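Local coordinates for protein 2,5-dihydroxypyridine 5,6-dioxygenase (Pseudomonas putida KT2440, PDB 7CUP) that catalyses the oxygen-dependent opening of the 2,5-dihydroxypyridine ring between carbons 5 and 6, an iron-dependent step of nicotinate degradation that yields N-formylmaleamate, at residues A[10-15]-A[127-132]; A[139-144]-A[270-275]. All coordinates share one frame; numbering follows the deposited sequence.

From the N terminus, the chain enters contact 1 in helix 5-18, passes through four of the five strands of the parallel sheet and the helices between them, and comes back to the contact in helix 126-131, closing a loop of 111 residues. Helix 136-151 follows and opens contact 2, whose second half, 270-275, arrives 125 residues later, just after strand 263-269. The two loops run in series and neither encloses nor crosses the other. Contact 1 belongs to the N-terminal parallel-sheet part, while contact 2 joins the next helix to the antiparallel part. Their centres are about 16 Å apart, yet they meet: R131 NH1 probably hydrogen-bonds to R273 O, and M132 SD packs on A274 CB.

Contact 1. Residues A[10-15]-A[127-132]; sequences QMFEHV and EVLARM
M11 lays the end of its thioether over the backbone between L129 and A130, so that its methyl meets the helix backbone as well as the CB atoms of L129 and A130. M11 CE comes closest to A130 N, at 3.3 Å, and lies 3.7 Å from both L129 CB and A130 CB. The sulfur follows alongside, with M11 SD 3.9 Å from A130 CB. The last torsion does the placing: the chain runs out extended from CB to SD and then turns (chi3 57°), which brings CE in over the peptide link. The small side chain of A130 is consistent with so near an approach.

One residue on, F12 is a looser partner. F12 CE1 stands 4.3 Å from L129 CD1, the leucine methyl approaching the ring obliquely, and the ring also meets W190 with the two planes steeply inclined. W190 in turn donates from NE1 to L129 O, so the same tryptophan touches both helices. F12 also packs on T39 and A46 of helix 37-49.

The axes of the two short helical segments approach to 11.1 Å and cross at 47°, and it is the long M11 that spans most of the distance. Nothing polar is exchanged between the two segments. N63 of a second subunit also packs on A130, which places this contact close to a subunit interface. Far from the iron, it is apolar helix-helix packing in the part of an alpha/beta fold built on a parallel sheet.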
loop_
_atom_site.group_PDB
_atom_site.type_symbol
_atom_site.label_atom_id
_atom_site.label_comp_id
_atom_site.label_asym_id
_atom_site.label_seq_id
_atom_site.Cartn_x
_atom_site.Cartn_y
_atom_site.Cartn_z
ATOM N N GLN A 10 9.902 -13.866 16.371
ATOM C CA GLN A 10 10.527 -14.814 17.357
ATOM C C GLN A 10 11.947 -15.171 16.934
ATOM O O GLN A 10 12.820 -15.285 17.830
ATOM C CB GLN A 10 9.774 -16.127 17.529
ATOM C CG GLN A 10 8.667 -16.023 18.551
ATOM C CD GLN A 10 7.764 -17.224 18.465
ATOM O OE1 GLN A 10 8.234 -18.341 18.231
ATOM N NE2 GLN A 10 6.467 -16.988 18.630
ATOM N N MET A 11 12.168 -15.366 15.638
ATOM C CA MET A 11 13.528 -15.668 15.123
ATOM C C MET A 11 14.430 -14.482 15.470
ATOM O O MET A 11 15.570 -14.728 15.925
ATOM C CB MET A 11 13.547 -15.930 13.615
ATOM C CG MET A 11 12.978 -17.315 13.231
ATOM S SD MET A 11 12.322 -17.377 11.556
ATOM C CE MET A 11 13.754 -16.865 10.621
ATOM N N PHE A 12 13.973 -13.250 15.232
ATOM C CA PHE A 12 14.819 -12.057 15.484
ATOM C C PHE A 12 15.056 -11.907 16.993
ATOM O O PHE A 12 16.179 -11.513 17.405
ATOM C CB PHE A 12 14.262 -10.781 14.856
ATOM C CG PHE A 12 14.835 -10.483 13.491
ATOM C CD1 PHE A 12 14.298 -11.059 12.347
ATOM C CD2 PHE A 12 15.946 -9.664 13.352
ATOM C CE1 PHE A 12 14.837 -10.782 11.099
ATOM C CE2 PHE A 12 16.490 -9.399 12.102
ATOM C CZ PHE A 12 15.924 -9.947 10.976
ATOM N N GLU A 13 14.084 -12.249 17.835
ATOM C CA GLU A 13 14.333 -12.263 19.302
ATOM C C GLU A 13 15.474 -13.239 19.609
ATOM O O GLU A 13 16.367 -12.856 20.389
ATOM C CB GLU A 13 13.101 -12.647 20.111
ATOM C CG GLU A 13 12.031 -11.603 20.008
ATOM C CD GLU A 13 10.728 -12.017 20.655
ATOM O OE1 GLU A 13 10.741 -12.177 21.896
ATOM O OE2 GLU A 13 9.702 -12.125 19.918
ATOM N N HIS A 14 15.439 -14.452 19.053
ATOM C CA HIS A 14 16.483 -15.489 19.280
ATOM C C HIS A 14 17.868 -14.958 18.879
ATOM O O HIS A 14 18.803 -14.979 19.719
ATOM C CB HIS A 14 16.121 -16.791 18.561
ATOM C CG HIS A 14 17.246 -17.773 18.531
ATOM N ND1 HIS A 14 17.500 -18.627 19.579
ATOM C CD2 HIS A 14 18.150 -18.069 17.575
ATOM C CE1 HIS A 14 18.529 -19.390 19.288
ATOM N NE2 HIS A 14 18.948 -19.071 18.058
ATOM N N VAL A 15 17.996 -14.415 17.673
ATOM C CA VAL A 15 19.307 -13.975 17.116
ATOM C C VAL A 15 19.770 -12.701 17.843
ATOM O O VAL A 15 20.969 -12.600 18.082
ATOM C CB VAL A 15 19.231 -13.838 15.580
ATOM C CG1 VAL A 15 20.544 -13.328 14.994
ATOM C CG2 VAL A 15 18.838 -15.186 14.955
ATOM N N GLU A 127 12.577 -17.546 4.940
ATOM C CA GLU A 127 12.615 -19.029 4.931
ATOM C C GLU A 127 14.082 -19.508 5.050
ATOM O O GLU A 127 14.336 -20.574 5.660
ATOM C CB GLU A 127 11.911 -19.594 3.692
ATOM C CG GLU A 127 10.410 -19.295 3.644
ATOM C CD GLU A 127 9.983 -17.832 3.534
ATOM O OE1 GLU A 127 10.767 -17.028 2.940
ATOM O OE2 GLU A 127 8.867 -17.484 4.062
ATOM N N VAL A 128 15.011 -18.805 4.422
ATOM C CA VAL A 128 16.458 -19.140 4.452
ATOM C C VAL A 128 16.955 -18.805 5.856
ATOM O O VAL A 128 17.738 -19.609 6.415
ATOM C CB VAL A 128 17.208 -18.349 3.369
ATOM C CG1 VAL A 128 18.732 -18.484 3.486
ATOM C CG2 VAL A 128 16.726 -18.758 1.991
ATOM N N LEU A 129 16.511 -17.667 6.395
ATOM C CA LEU A 129 16.867 -17.257 7.768
ATOM C C LEU A 129 16.422 -18.349 8.757
ATOM O O LEU A 129 17.168 -18.578 9.737
ATOM C CB LEU A 129 16.235 -15.908 8.117
ATOM C CG LEU A 129 16.741 -14.666 7.382
ATOM C CD1 LEU A 129 16.095 -13.443 7.978
ATOM C CD2 LEU A 129 18.251 -14.542 7.447
ATOM N N ALA A 130 15.261 -18.990 8.547
ATOM C CA ALA A 130 14.722 -20.034 9.462
ATOM C C ALA A 130 15.530 -21.316 9.320
ATOM O O ALA A 130 15.866 -21.927 10.355
ATOM C CB ALA A 130 13.257 -20.301 9.232
ATOM N N ARG A 131 15.883 -21.689 8.093
ATOM C CA ARG A 131 16.567 -22.977 7.828
ATOM C C ARG A 131 17.990 -22.941 8.408
ATOM O O ARG A 131 18.452 -23.994 8.807
ATOM C CB ARG A 131 16.581 -23.270 6.324
ATOM C CG ARG A 131 17.242 -24.589 5.942
ATOM C CD ARG A 131 16.924 -25.011 4.517
ATOM N NE ARG A 131 17.064 -23.972 3.488
ATOM C CZ ARG A 131 18.200 -23.623 2.909
ATOM N NH1 ARG A 131 19.348 -24.152 3.306
ATOM N NH2 ARG A 131 18.193 -22.702 1.967
ATOM N N MET A 132 18.684 -21.787 8.389
ATOM C CA MET A 132 20.031 -21.651 9.001
ATOM C C MET A 132 19.971 -20.703 10.218
ATOM O O MET A 132 20.880 -19.920 10.407
ATOM C CB MET A 132 21.050 -21.200 7.952
ATOM C CG MET A 132 21.242 -22.248 6.910
ATOM S SD MET A 132 22.280 -21.765 5.560
ATOM C CE MET A 132 21.117 -20.893 4.500
#

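Contact 2. Residues A[139-144]-A[270-275]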
loop_
_atom_site.group_PDB
_atom_site.type_symbol
_atom_site.label_atom_id
_atom_site.label_comp_id
_atom_site.label_asym_id
_atom_site.label_seq_id
_atom_site.Cartn_x
_atom_site.Cartn_y
_atom_site.Cartn_z
ATOM N N LYS A 139 28.813 -21.548 16.389
ATOM C CA LYS A 139 29.933 -20.659 16.802
ATOM C C LYS A 139 31.087 -21.517 17.338
ATOM O O LYS A 139 32.253 -21.272 16.937
ATOM C CB LYS A 139 29.487 -19.685 17.888
ATOM C CG LYS A 139 30.541 -18.651 18.232
ATOM C CD LYS A 139 30.315 -17.993 19.555
ATOM C CE LYS A 139 31.406 -17.009 19.884
ATOM N NZ LYS A 139 30.978 -16.158 21.018
ATOM N N ARG A 140 30.759 -22.464 18.213
ATOM C CA ARG A 140 31.767 -23.371 18.821
ATOM C C ARG A 140 32.572 -24.041 17.695
ATOM O O ARG A 140 33.829 -23.957 17.719
ATOM C CB ARG A 140 31.095 -24.378 19.766
ATOM C CG ARG A 140 32.084 -25.267 20.514
ATOM C CD ARG A 140 31.461 -26.430 21.258
ATOM N NE ARG A 140 30.627 -27.310 20.434
ATOM C CZ ARG A 140 31.077 -28.192 19.540
ATOM N NH1 ARG A 140 32.368 -28.330 19.296
ATOM N NH2 ARG A 140 30.221 -28.918 18.853
ATOM N N ARG A 141 31.889 -24.657 16.726
ATOM C CA ARG A 141 32.541 -25.448 15.650
ATOM C C ARG A 141 33.425 -24.519 14.810
ATOM O O ARG A 141 34.561 -24.902 14.464
ATOM C CB ARG A 141 31.494 -26.196 14.819
ATOM C CG ARG A 141 30.760 -27.279 15.600
ATOM C CD ARG A 141 29.848 -28.187 14.776
ATOM N NE ARG A 141 28.834 -27.392 14.084
ATOM C CZ ARG A 141 28.942 -26.961 12.825
ATOM N NH1 ARG A 141 29.991 -27.280 12.091
ATOM N NH2 ARG A 141 28.004 -26.197 12.292
ATOM N N VAL A 142 32.947 -23.317 14.507
ATOM C CA VAL A 142 33.676 -22.351 13.629
ATOM C C VAL A 142 34.940 -21.827 14.336
ATOM O O VAL A 142 35.971 -21.616 13.637
ATOM C CB VAL A 142 32.750 -21.201 13.194
ATOM C CG1 VAL A 142 33.515 -20.049 12.553
ATOM C CG2 VAL A 142 31.642 -21.720 12.285
ATOM N N LEU A 143 34.842 -21.530 15.636
ATOM C CA LEU A 143 35.996 -21.056 16.447
ATOM C C LEU A 143 37.040 -22.182 16.574
ATOM O O LEU A 143 38.241 -21.853 16.527
ATOM C CB LEU A 143 35.509 -20.644 17.831
ATOM C CG LEU A 143 34.656 -19.389 17.911
ATOM C CD1 LEU A 143 34.661 -18.889 19.346
ATOM C CD2 LEU A 143 35.128 -18.310 16.944
ATOM N N ALA A 144 36.608 -23.441 16.742
ATOM C CA ALA A 144 37.501 -24.628 16.734
ATOM C C ALA A 144 38.272 -24.685 15.403
ATOM O O ALA A 144 39.514 -24.904 15.407
ATOM C CB ALA A 144 36.713 -25.884 16.987
ATOM N N LEU A 270 31.338 -24.711 7.000
ATOM C CA LEU A 270 31.060 -25.496 8.229
ATOM C C LEU A 270 29.567 -25.489 8.525
ATOM O O LEU A 270 29.199 -25.784 9.680
ATOM C CB LEU A 270 31.881 -24.903 9.378
ATOM C CG LEU A 270 33.384 -25.225 9.328
ATOM C CD1 LEU A 270 34.153 -24.443 10.375
ATOM C CD2 LEU A 270 33.643 -26.715 9.489
ATOM N N GLN A 271 28.727 -25.227 7.520
ATOM C CA GLN A 271 27.251 -25.114 7.713
ATOM C C GLN A 271 26.515 -26.303 7.082
ATOM O O GLN A 271 26.142 -26.292 5.911
ATOM C CB GLN A 271 26.756 -23.765 7.165
ATOM C CG GLN A 271 25.301 -23.464 7.482
ATOM C CD GLN A 271 24.922 -23.756 8.912
ATOM O OE1 GLN A 271 24.477 -24.850 9.249
ATOM N NE2 GLN A 271 25.041 -22.735 9.745
ATOM N N PRO A 272 26.213 -27.360 7.859
ATOM C CA PRO A 272 25.518 -28.518 7.310
ATOM C C PRO A 272 24.042 -28.250 6.982
ATOM O O PRO A 272 23.461 -29.012 6.227
ATOM C CB PRO A 272 25.672 -29.554 8.427
ATOM C CG PRO A 272 25.701 -28.725 9.684
ATOM C CD PRO A 272 26.487 -27.489 9.299
ATOM N N ARG A 273 23.456 -27.183 7.521
ATOM C CA ARG A 273 22.054 -26.801 7.189
ATOM C C ARG A 273 22.011 -26.024 5.862
ATOM O O ARG A 273 20.898 -25.870 5.307
ATOM C CB ARG A 273 21.439 -26.058 8.376
ATOM C CG ARG A 273 21.239 -26.960 9.586
ATOM C CD ARG A 273 20.574 -26.244 10.766
ATOM N NE ARG A 273 21.483 -25.271 11.358
ATOM C CZ ARG A 273 21.130 -24.168 12.014
ATOM N NH1 ARG A 273 19.857 -23.847 12.185
ATOM N NH2 ARG A 273 22.069 -23.371 12.493
ATOM N N ALA A 274 23.166 -25.565 5.379
ATOM C CA ALA A 274 23.333 -24.982 4.036
ATOM C C ALA A 274 23.489 -26.161 3.086
ATOM O O ALA A 274 24.041 -27.164 3.517
ATOM C CB ALA A 274 24.533 -24.068 3.960
ATOM N N GLN A 275 23.061 -26.025 1.838
ATOM C CA GLN A 275 23.067 -27.150 0.877
ATOM C C GLN A 275 23.492 -26.646 -0.496
ATOM O O GLN A 275 22.941 -25.630 -1.016
ATOM C CB GLN A 275 21.695 -27.800 0.821
ATOM C CG GLN A 275 21.278 -28.455 2.121
ATOM C CD GLN A 275 22.057 -29.724 2.356
ATOM O OE1 GLN A 275 22.311 -30.479 1.429
ATOM N NE2 GLN A 275 22.429 -29.972 3.598
#
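R141 and P272 approach each other from opposite directions, and the guanidinium of R141 ends edge-on against the carbonyl of L270. Both terminal nitrogens converge on that one oxygen: R141 NH1 and R141 NH2 each reach L270 O at 2.9 Å, in a two-pronged end-on grip. The oxygen lies almost exactly in the guanidinium plane. NH1 uses a lone pair in the carbonyl plane, while NH2 comes in nearly head-on to the C=O, with a C=O...N angle of 171°. Because they share one acceptor, both bonds are bent at hydrogen. The bend that turns the guanidinium to this edge is at chi3 (-58°), after an extended chi2.

R141 NH2 also touches P272 CD at 3.6 Å, obliquely to the guanidinium plane. Beyond the two segments, NH2 forms a salt bridge with D138 and NH1 donates to S347 O, so the head group is fixed from several directions. D138 also pairs with R273, and its carboxylate probably eases the nearness of the two arginines.

This is a helix-to-loop junction: helix 136-151 is pinned to the segment where strand 263-269 of an antiparallel sheet runs out into a type I beta turn from Q271 to A274. Q271 OE1 steadies that turn by taking the N-H of R273.

With an alanine at R141, L270 O would probably lose both of these donors and D138 one of its arginine partners.

Beside the polar pair, L270 sends its CB toward the helix, and L270 CD1 lies 3.9 Å from V142 CA and 4.2 Å from V142 CG2, the leucine and valine side chains slanting across each other.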